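Glycine cleavage system H protein 1 (Mycobacterium marinum, PDB 3TZU) probably carries the methylamine group of glycine from the P protein to the T protein of the glycine cleavage system on a covalently bound lipoyl cofactor. Local coordinates at residues G34-G39 with V116-V121; P57-T62 with V90-A95; V52-P57 with A95-P100. One frame throughout, in Å; residues are numbered along the deposited sequence.

How the contacts relate
From the N terminus, the chain first reaches strand 36-40, whose first residue, Val36, pairs with Val116 of strand 114-118 in contact 1; the loop this closes encloses the other two contacts. Inside it, contact 3 sets strand 51-55 against helix 94-98 and Pro100, and contact 2, lying within that loop, lays the turn at 57-62 against strand 88-92. No two loops cross. Contacts 2 and 3 share Pro57 and Ala95 and meet where Leu56 packs on Val92. Contacts 1 and 2 touch through Val90, which lies against Pro35 and Gln117. Contact 1 stays within one sheet; contacts 2 and 3 tie its edge strand 88-92 and the following helix to strand 51-55 and the loop after it.

Contact 1: residues G34-G39 with V116-V121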
loop_
_atom_site.group_PDB
_atom_site.type_symbol
_atom_site.label_atom_id
_atom_site.label_comp_id
_atom_site.label_asym_id
_atom_site.label_seq_id
_atom_site.Cartn_x
_atom_site.Cartn_y
_atom_site.Cartn_z
ATOM N N GLY A 34 22.336 -0.541 -21.817
ATOM C CA GLY A 34 21.367 -1.615 -22.113
ATOM C C GLY A 34 20.116 -1.558 -21.231
ATOM O O GLY A 34 20.103 -0.848 -20.232
ATOM N N PRO A 35 19.044 -2.283 -21.616
ATOM C CA PRO A 35 17.761 -2.287 -20.900
ATOM C C PRO A 35 17.817 -2.812 -19.454
ATOM O O PRO A 35 18.396 -3.879 -19.219
ATOM C CB PRO A 35 16.883 -3.224 -21.741
ATOM C CG PRO A 35 17.808 -3.910 -22.710
ATOM C CD PRO A 35 18.946 -2.975 -22.912
ATOM N N VAL A 36 17.200 -2.080 -18.518
ATOM C CA VAL A 36 17.162 -2.494 -17.104
ATOM C C VAL A 36 15.746 -2.739 -16.632
ATOM O O VAL A 36 14.841 -1.973 -16.947
ATOM C CB VAL A 36 17.827 -1.482 -16.149
ATOM C CG1 VAL A 36 19.349 -1.452 -16.418
ATOM C CG2 VAL A 36 17.181 -0.122 -16.281
ATOM N N ARG A 37 15.564 -3.836 -15.908
ATOM C CA ARG A 37 14.232 -4.194 -15.407
ATOM C C ARG A 37 13.767 -3.292 -14.231
ATOM O O ARG A 37 14.581 -2.742 -13.484
ATOM C CB ARG A 37 14.164 -5.690 -15.030
ATOM C CG ARG A 37 14.476 -6.661 -16.182
ATOM C CD ARG A 37 14.444 -8.121 -15.726
ATOM N NE ARG A 37 14.446 -9.021 -16.875
ATOM C CZ ARG A 37 14.304 -10.350 -16.838
ATOM N NH1 ARG A 37 14.130 -11.001 -15.697
ATOM N NH2 ARG A 37 14.344 -11.042 -17.971
ATOM N N VAL A 38 12.441 -3.129 -14.144
ATOM C CA VAL A 38 11.780 -2.383 -13.097
ATOM C C VAL A 38 10.714 -3.301 -12.529
ATOM O O VAL A 38 10.155 -4.109 -13.291
ATOM C CB VAL A 38 11.043 -1.145 -13.639
ATOM C CG1 VAL A 38 10.179 -0.505 -12.528
ATOM C CG2 VAL A 38 12.006 -0.158 -14.262
ATOM N N GLY A 39 10.441 -3.175 -11.224
ATOM C CA GLY A 39 9.374 -3.923 -10.562
ATOM C C GLY A 39 8.887 -3.256 -9.286
ATOM O O GLY A 39 9.273 -2.121 -8.969
ATOM N N VAL A 116 13.291 -1.116 -19.327
ATOM C CA VAL A 116 13.367 0.197 -19.955
ATOM C C VAL A 116 14.819 0.460 -20.370
ATOM O O VAL A 116 15.740 -0.036 -19.719
ATOM C CB VAL A 116 12.830 1.309 -18.998
ATOM C CG1 VAL A 116 13.531 1.266 -17.632
ATOM C CG2 VAL A 116 12.958 2.689 -19.620
ATOM N N GLN A 117 15.007 1.212 -21.460
ATOM C CA GLN A 117 16.337 1.672 -21.882
ATOM C C GLN A 117 16.443 3.129 -21.424
ATOM O O GLN A 117 15.811 3.980 -22.000
ATOM C CB GLN A 117 16.476 1.532 -23.411
ATOM C CG GLN A 117 17.748 2.092 -24.044
ATOM C CD GLN A 117 18.911 1.137 -23.952
ATOM O OE1 GLN A 117 19.270 0.500 -24.930
ATOM N NE2 GLN A 117 19.514 1.039 -22.781
ATOM N N PRO A 118 17.206 3.421 -20.354
ATOM C CA PRO A 118 17.023 4.737 -19.712
ATOM C C PRO A 118 17.759 5.896 -20.366
ATOM O O PRO A 118 18.850 5.713 -20.837
ATOM C CB PRO A 118 17.578 4.523 -18.285
ATOM C CG PRO A 118 17.948 3.080 -18.196
ATOM C CD PRO A 118 18.126 2.576 -19.581
ATOM N N THR A 119 17.145 7.075 -20.379
ATOM C CA THR A 119 17.820 8.318 -20.743
ATOM C C THR A 119 17.969 9.214 -19.525
ATOM O O THR A 119 18.685 10.194 -19.561
ATOM C CB THR A 119 17.041 9.100 -21.826
ATOM O OG1 THR A 119 15.694 9.314 -21.383
ATOM C CG2 THR A 119 17.050 8.339 -23.175
ATOM N N ALA A 120 17.280 8.872 -18.438
ATOM C CA ALA A 120 17.327 9.649 -17.223
ATOM C C ALA A 120 16.705 8.831 -16.088
ATOM O O ALA A 120 15.872 7.931 -16.338
ATOM C CB ALA A 120 16.580 10.954 -17.412
ATOM N N VAL A 121 17.126 9.129 -14.864
ATOM C CA VAL A 121 16.564 8.513 -13.682
ATOM C C VAL A 121 16.040 9.606 -12.747
ATOM O O VAL A 121 16.617 10.667 -12.655
ATOM C CB VAL A 121 17.614 7.596 -12.981
ATOM C CG1 VAL A 121 18.015 6.456 -13.916
ATOM C CG2 VAL A 121 18.852 8.369 -12.532
#
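Val36 and Val116 form an antiparallel hydrogen-bonded pair in which each backbone N-H reaches the other's carbonyl. Val36 N lies 2.8 Å from Val116 O, and Val116 N is 3.0 Å from Val36 O; the second donor sits well above the plane of the carbonyl it uses. Val116 O takes a further contact, a CA-H...O approach from Pro35 CA at 3.2 Å. Both valines put their side chains on the same face of the sheet. Val116 has CG1 flanked by its own N and C (chi1 53°), which turns this methyl toward strand 36-39, where it meets Val38 CG2 at 4.0 Å. Val36 CG2 lies 3.8 Å from CG of the Pro118 ring, the two side chains roughly perpendicular. Toward the loop, Gln117 has CG anti to the backbone N and then bends at chi2 (82°), carrying its amide over the Gly34-Pro35 peptide. Its NE2 comes within 3.1 Å of Gly34 C, but the angle to Gly34 O is too poor for a hydrogen bond. Ile23 of strand 21-23 packs on both Val36 and Val38. The pairing joins two neighbouring antiparallel strands in one sheet of the barrel-sandwich hybrid fold of lipoyl domains, to which H proteins belong.

Contact 2: residues P57-T62 with V90-A95; sequences PEVGET and VEVNTA
Val59 and Val90 bring the two backbones nearest, with their CA atoms 5.4 Å apart, yet no hydrogen bond joins the segments. Residues 58-61 make a type II beta turn closed by Glu61 N to Glu58 O (3.1 Å), with Gly60 at the positive phi (104°) that this turn places at its third position. Facing it, 90-92 is the last part of a strand, after which Asn93 occupies the N-cap of helix 94-98. Across the gap, Val59 spreads its two methyls along the strand. CG1, anti to the backbone N (chi1 170°), reaches 3.6 Å from Val90 O, while CG2 lies over the backbone near Glu91 and meets Val92 CG2 at 4.0 Å. The other branch of Val92, CG1, approaches Pro57 O to 3.1 Å, a close methyl-to-carbonyl contact. Val92 thus has one methyl against each end of the Pro57-Val59 run. Backbone hydrogen bonds of Gly60 and Glu61 with Ile89 tie the turn to the same strand. Strand 88-92 is an outer strand of the five-stranded sheet; strand 114-118 pairs with it through a classic beta bulge at Val90 and Glu91 opposite Ser115, and helix 94-98 follows directly.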
loop_
_atom_site.group_PDB
_atom_site.type_symbol
_atom_site.label_atom_id
_atom_site.label_comp_id
_atom_site.label_asym_id
_atom_site.label_seq_id
_atom_site.Cartn_x
_atom_site.Cartn_y
_atom_site.Cartn_z
ATOM N N PRO A 57 2.927 -0.514 -19.636
ATOM C CA PRO A 57 3.123 0.223 -20.874
ATOM C C PRO A 57 3.457 -0.705 -22.023
ATOM O O PRO A 57 3.902 -1.830 -21.805
ATOM C CB PRO A 57 4.324 1.112 -20.567
ATOM C CG PRO A 57 5.035 0.451 -19.442
ATOM C CD PRO A 57 3.991 -0.254 -18.648
ATOM N N GLU A 58 3.241 -0.226 -23.243
ATOM C CA GLU A 58 3.509 -1.038 -24.422
ATOM C C GLU A 58 4.997 -1.038 -24.710
ATOM O O GLU A 58 5.694 -0.058 -24.443
ATOM C CB GLU A 58 2.754 -0.491 -25.620
ATOM C CG GLU A 58 1.250 -0.579 -25.467
ATOM C CD GLU A 58 0.544 0.710 -25.876
ATOM O OE1 GLU A 58 -0.030 1.374 -24.963
ATOM O OE2 GLU A 58 0.569 1.055 -27.085
ATOM N N VAL A 59 5.479 -2.157 -25.233
ATOM C CA VAL A 59 6.816 -2.238 -25.787
ATOM C C VAL A 59 6.916 -1.143 -26.838
ATOM O O VAL A 59 6.088 -1.080 -27.748
ATOM C CB VAL A 59 7.066 -3.616 -26.432
ATOM C CG1 VAL A 59 8.372 -3.633 -27.234
ATOM C CG2 VAL A 59 7.067 -4.707 -25.368
ATOM N N GLY A 60 7.894 -0.256 -26.676
ATOM C CA GLY A 60 8.157 0.789 -27.675
ATOM C C GLY A 60 7.674 2.165 -27.264
ATOM O O GLY A 60 7.958 3.145 -27.925
ATOM N N GLU A 61 6.969 2.242 -26.150
ATOM C CA GLU A 61 6.468 3.509 -25.639
ATOM C C GLU A 61 7.612 4.226 -24.944
ATOM O O GLU A 61 8.535 3.588 -24.453
ATOM C CB GLU A 61 5.289 3.246 -24.691
ATOM C CG GLU A 61 4.795 4.452 -23.884
ATOM C CD GLU A 61 3.466 4.205 -23.163
ATOM O OE1 GLU A 61 2.424 4.083 -23.824
ATOM O OE2 GLU A 61 3.455 4.153 -21.923
ATOM N N THR A 62 7.581 5.551 -24.947
ATOM C CA THR A 62 8.500 6.331 -24.146
ATOM C C THR A 62 7.815 6.736 -22.835
ATOM O O THR A 62 6.748 7.357 -22.855
ATOM C CB THR A 62 8.991 7.572 -24.899
ATOM O OG1 THR A 62 9.760 7.155 -26.034
ATOM C CG2 THR A 62 9.881 8.425 -24.008
ATOM N N VAL A 90 11.400 -1.634 -23.608
ATOM C CA VAL A 90 12.013 -2.673 -24.434
ATOM C C VAL A 90 11.346 -4.049 -24.275
ATOM O O VAL A 90 11.209 -4.775 -25.253
ATOM C CB VAL A 90 13.504 -2.806 -24.086
ATOM C CG1 VAL A 90 14.162 -3.916 -24.907
ATOM C CG2 VAL A 90 14.191 -1.484 -24.349
ATOM N N GLU A 91 10.953 -4.407 -23.050
ATOM C CA GLU A 91 10.226 -5.666 -22.799
ATOM C C GLU A 91 9.165 -5.466 -21.701
ATOM O O GLU A 91 9.310 -4.575 -20.886
ATOM C CB GLU A 91 11.213 -6.789 -22.394
ATOM C CG GLU A 91 10.666 -8.220 -22.574
ATOM C CD GLU A 91 11.646 -9.342 -22.163
ATOM O OE1 GLU A 91 12.803 -9.040 -21.725
ATOM O OE2 GLU A 91 11.238 -10.541 -22.288
ATOM N N VAL A 92 8.103 -6.272 -21.725
ATOM C CA VAL A 92 7.095 -6.341 -20.659
ATOM C C VAL A 92 6.987 -7.795 -20.233
ATOM O O VAL A 92 7.096 -8.689 -21.080
ATOM C CB VAL A 92 5.690 -5.834 -21.098
ATOM C CG1 VAL A 92 5.717 -4.328 -21.338
ATOM C CG2 VAL A 92 5.188 -6.578 -22.344
ATOM N N ASN A 93 6.789 -8.035 -18.931
ATOM C CA ASN A 93 6.770 -9.409 -18.422
ATOM C C ASN A 93 5.363 -9.955 -18.491
ATOM O O ASN A 93 4.635 -9.932 -17.521
ATOM C CB ASN A 93 7.304 -9.493 -16.987
ATOM C CG ASN A 93 7.392 -10.937 -16.467
ATOM O OD1 ASN A 93 6.913 -11.881 -17.113
ATOM N ND2 ASN A 93 8.030 -11.114 -15.306
ATOM N N THR A 94 4.998 -10.467 -19.653
ATOM C CA THR A 94 3.642 -10.933 -19.901
ATOM C C THR A 94 3.200 -12.074 -18.981
ATOM O O THR A 94 2.010 -12.181 -18.686
ATOM C CB THR A 94 3.489 -11.344 -21.377
ATOM O OG1 THR A 94 3.530 -10.162 -22.172
ATOM C CG2 THR A 94 2.185 -12.085 -21.625
ATOM N N ALA A 95 4.134 -12.918 -18.538
ATOM C CA ALA A 95 3.813 -13.953 -17.542
ATOM C C ALA A 95 3.291 -13.282 -16.256
ATOM O O ALA A 95 2.389 -13.797 -15.612
ATOM C CB ALA A 95 5.017 -14.827 -17.241
#

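Contact 3: residues V52-P57 with A95-P100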
loop_
_atom_site.group_PDB
_atom_site.type_symbol
_atom_site.label_atom_id
_atom_site.label_comp_id
_atom_site.label_asym_id
_atom_site.label_seq_id
_atom_site.Cartn_x
_atom_site.Cartn_y
_atom_site.Cartn_z
ATOM N N VAL A 52 -4.611 -9.005 -8.586
ATOM C CA VAL A 52 -5.569 -9.555 -9.540
ATOM C C VAL A 52 -5.447 -9.008 -10.965
ATOM O O VAL A 52 -5.849 -9.679 -11.907
ATOM C CB VAL A 52 -7.016 -9.479 -9.016
ATOM C CG1 VAL A 52 -7.155 -10.426 -7.834
ATOM C CG2 VAL A 52 -7.395 -8.054 -8.619
ATOM N N PHE A 53 -4.865 -7.824 -11.135
ATOM C CA PHE A 53 -4.755 -7.216 -12.470
ATOM C C PHE A 53 -3.534 -6.319 -12.530
ATOM O O PHE A 53 -3.188 -5.662 -11.544
ATOM C CB PHE A 53 -6.031 -6.426 -12.794
ATOM C CG PHE A 53 -5.993 -5.681 -14.108
ATOM C CD1 PHE A 53 -6.009 -6.364 -15.319
ATOM C CD2 PHE A 53 -6.010 -4.301 -14.129
ATOM C CE1 PHE A 53 -5.983 -5.682 -16.524
ATOM C CE2 PHE A 53 -5.985 -3.609 -15.337
ATOM C CZ PHE A 53 -5.980 -4.296 -16.535
ATOM N N VAL A 54 -2.872 -6.336 -13.688
ATOM C CA VAL A 54 -1.662 -5.572 -13.925
ATOM C C VAL A 54 -1.755 -5.007 -15.338
ATOM O O VAL A 54 -2.146 -5.731 -16.276
ATOM C CB VAL A 54 -0.386 -6.431 -13.781
ATOM C CG1 VAL A 54 0.837 -5.607 -14.134
ATOM C CG2 VAL A 54 -0.257 -7.004 -12.365
ATOM N N GLN A 55 -1.434 -3.713 -15.464
ATOM C CA GLN A 55 -1.483 -2.966 -16.727
ATOM C C GLN A 55 -0.137 -2.327 -16.931
ATOM O O GLN A 55 0.335 -1.568 -16.102
ATOM C CB GLN A 55 -2.603 -1.905 -16.661
ATOM C CG GLN A 55 -2.689 -0.918 -17.817
ATOM C CD GLN A 55 -4.136 -0.560 -18.155
ATOM O OE1 GLN A 55 -4.623 -0.909 -19.242
ATOM N NE2 GLN A 55 -4.851 0.083 -17.210
ATOM N N LEU A 56 0.494 -2.658 -18.046
ATOM C CA LEU A 56 1.855 -2.215 -18.313
ATOM C C LEU A 56 1.868 -1.309 -19.503
ATOM O O LEU A 56 0.943 -1.314 -20.295
ATOM C CB LEU A 56 2.776 -3.413 -18.561
ATOM C CG LEU A 56 2.772 -4.381 -17.370
ATOM C CD1 LEU A 56 3.528 -5.647 -17.732
ATOM C CD2 LEU A 56 3.361 -3.737 -16.124
ATOM N N PRO A 57 2.927 -0.514 -19.636
ATOM C CA PRO A 57 3.123 0.223 -20.874
ATOM C C PRO A 57 3.457 -0.705 -22.023
ATOM O O PRO A 57 3.902 -1.830 -21.805
ATOM C CB PRO A 57 4.324 1.112 -20.567
ATOM C CG PRO A 57 5.035 0.451 -19.442
ATOM C CD PRO A 57 3.991 -0.254 -18.648
ATOM N N ALA A 95 4.134 -12.918 -18.538
ATOM C CA ALA A 95 3.813 -13.953 -17.542
ATOM C C ALA A 95 3.291 -13.282 -16.256
ATOM O O ALA A 95 2.389 -13.797 -15.612
ATOM C CB ALA A 95 5.017 -14.827 -17.241
ATOM N N ALA A 96 3.856 -12.125 -15.918
ATOM C CA ALA A 96 3.436 -11.344 -14.763
ATOM C C ALA A 96 2.013 -10.817 -14.926
ATOM O O ALA A 96 1.206 -10.925 -14.000
ATOM C CB ALA A 96 4.394 -10.188 -14.550
ATOM N N VAL A 97 1.713 -10.237 -16.090
ATOM C CA VAL A 97 0.377 -9.733 -16.400
ATOM C C VAL A 97 -0.630 -10.860 -16.381
ATOM O O VAL A 97 -1.726 -10.711 -15.829
ATOM C CB VAL A 97 0.318 -9.034 -17.793
ATOM C CG1 VAL A 97 -1.122 -8.904 -18.309
ATOM C CG2 VAL A 97 1.001 -7.671 -17.733
ATOM N N ASP A 98 -0.267 -11.980 -16.999
ATOM C CA ASP A 98 -1.162 -13.125 -17.092
ATOM C C ASP A 98 -1.435 -13.797 -15.761
ATOM O O ASP A 98 -2.548 -14.220 -15.521
ATOM C CB ASP A 98 -0.613 -14.164 -18.050
ATOM C CG ASP A 98 -0.803 -13.780 -19.499
ATOM O OD1 ASP A 98 -1.388 -12.716 -19.786
ATOM O OD2 ASP A 98 -0.356 -14.549 -20.351
ATOM N N ASP A 99 -0.425 -13.912 -14.909
ATOM C CA ASP A 99 -0.581 -14.569 -13.606
ATOM C C ASP A 99 -0.042 -13.642 -12.531
ATOM O O ASP A 99 1.055 -13.831 -12.041
ATOM C CB ASP A 99 0.140 -15.925 -13.593
ATOM C CG ASP A 99 -0.060 -16.709 -12.275
ATOM O OD1 ASP A 99 -0.909 -16.340 -11.425
ATOM O OD2 ASP A 99 0.660 -17.716 -12.095
ATOM N N PRO A 100 -0.821 -12.626 -12.163
ATOM C CA PRO A 100 -0.265 -11.639 -11.249
ATOM C C PRO A 100 0.088 -12.199 -9.859
ATOM O O PRO A 100 0.895 -11.609 -9.165
ATOM C CB PRO A 100 -1.350 -10.552 -11.188
ATOM C CG PRO A 100 -2.270 -10.843 -12.323
ATOM C CD PRO A 100 -2.213 -12.323 -12.509
HETATM O O HOH W 1 -3.321 -8.520 -15.635
#
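Val54, Leu56, Val97 and Pro100 interlock where an outer strand of the lipoyl-domain barrel-sandwich hybrid, 51-55, runs past the short helix 94-98 and the residues after it. On the strand side, Val54 and Leu56 both point toward the helix and make two bumps separated by one residue. Val97 projects beside them: its CG2 lies 4.2 Å from Val54 CG1 and is modelled only 3.2 Å from Leu56 CD1, closer than two methyls normally pack, so the exact fit there is doubtful. The Leu56 and Val97 side chains lie alongside each other, pointing opposite ways; chi2 of 172° carries Leu56 CD1 outward, onto Val97. Val97 CG1 turns instead toward the strand backbone, 3.9 Å from Val54 O. Farther along, the Pro100 ring, just after the helix, makes a second bump on that side. Its CB lies 3.9 Å from Val54 CG2, and its CG rests 3.8 Å from Val52 O, so the ring sits against both the backbone at Val52 and the side of Val54. Val54, with CG1 anti to its N (chi1 176°), sends CG1 to Val97 and CG2 to Pro100 and so fills the hollow between them. Beyond Leu56, Val92 and Leu113 continue the apolar surface. Across the strand, Phe53 and Gln55 point away from the helix and lie on strand 68-74, which leads to Lys76, the predicted lipoyl attachment site, not modified here. Beside these apolar contacts, near the Phe53 ring, a water bridges the backbones, accepting from Val54 N at 3.0 Å and donating to Val97 O at 2.7 Å.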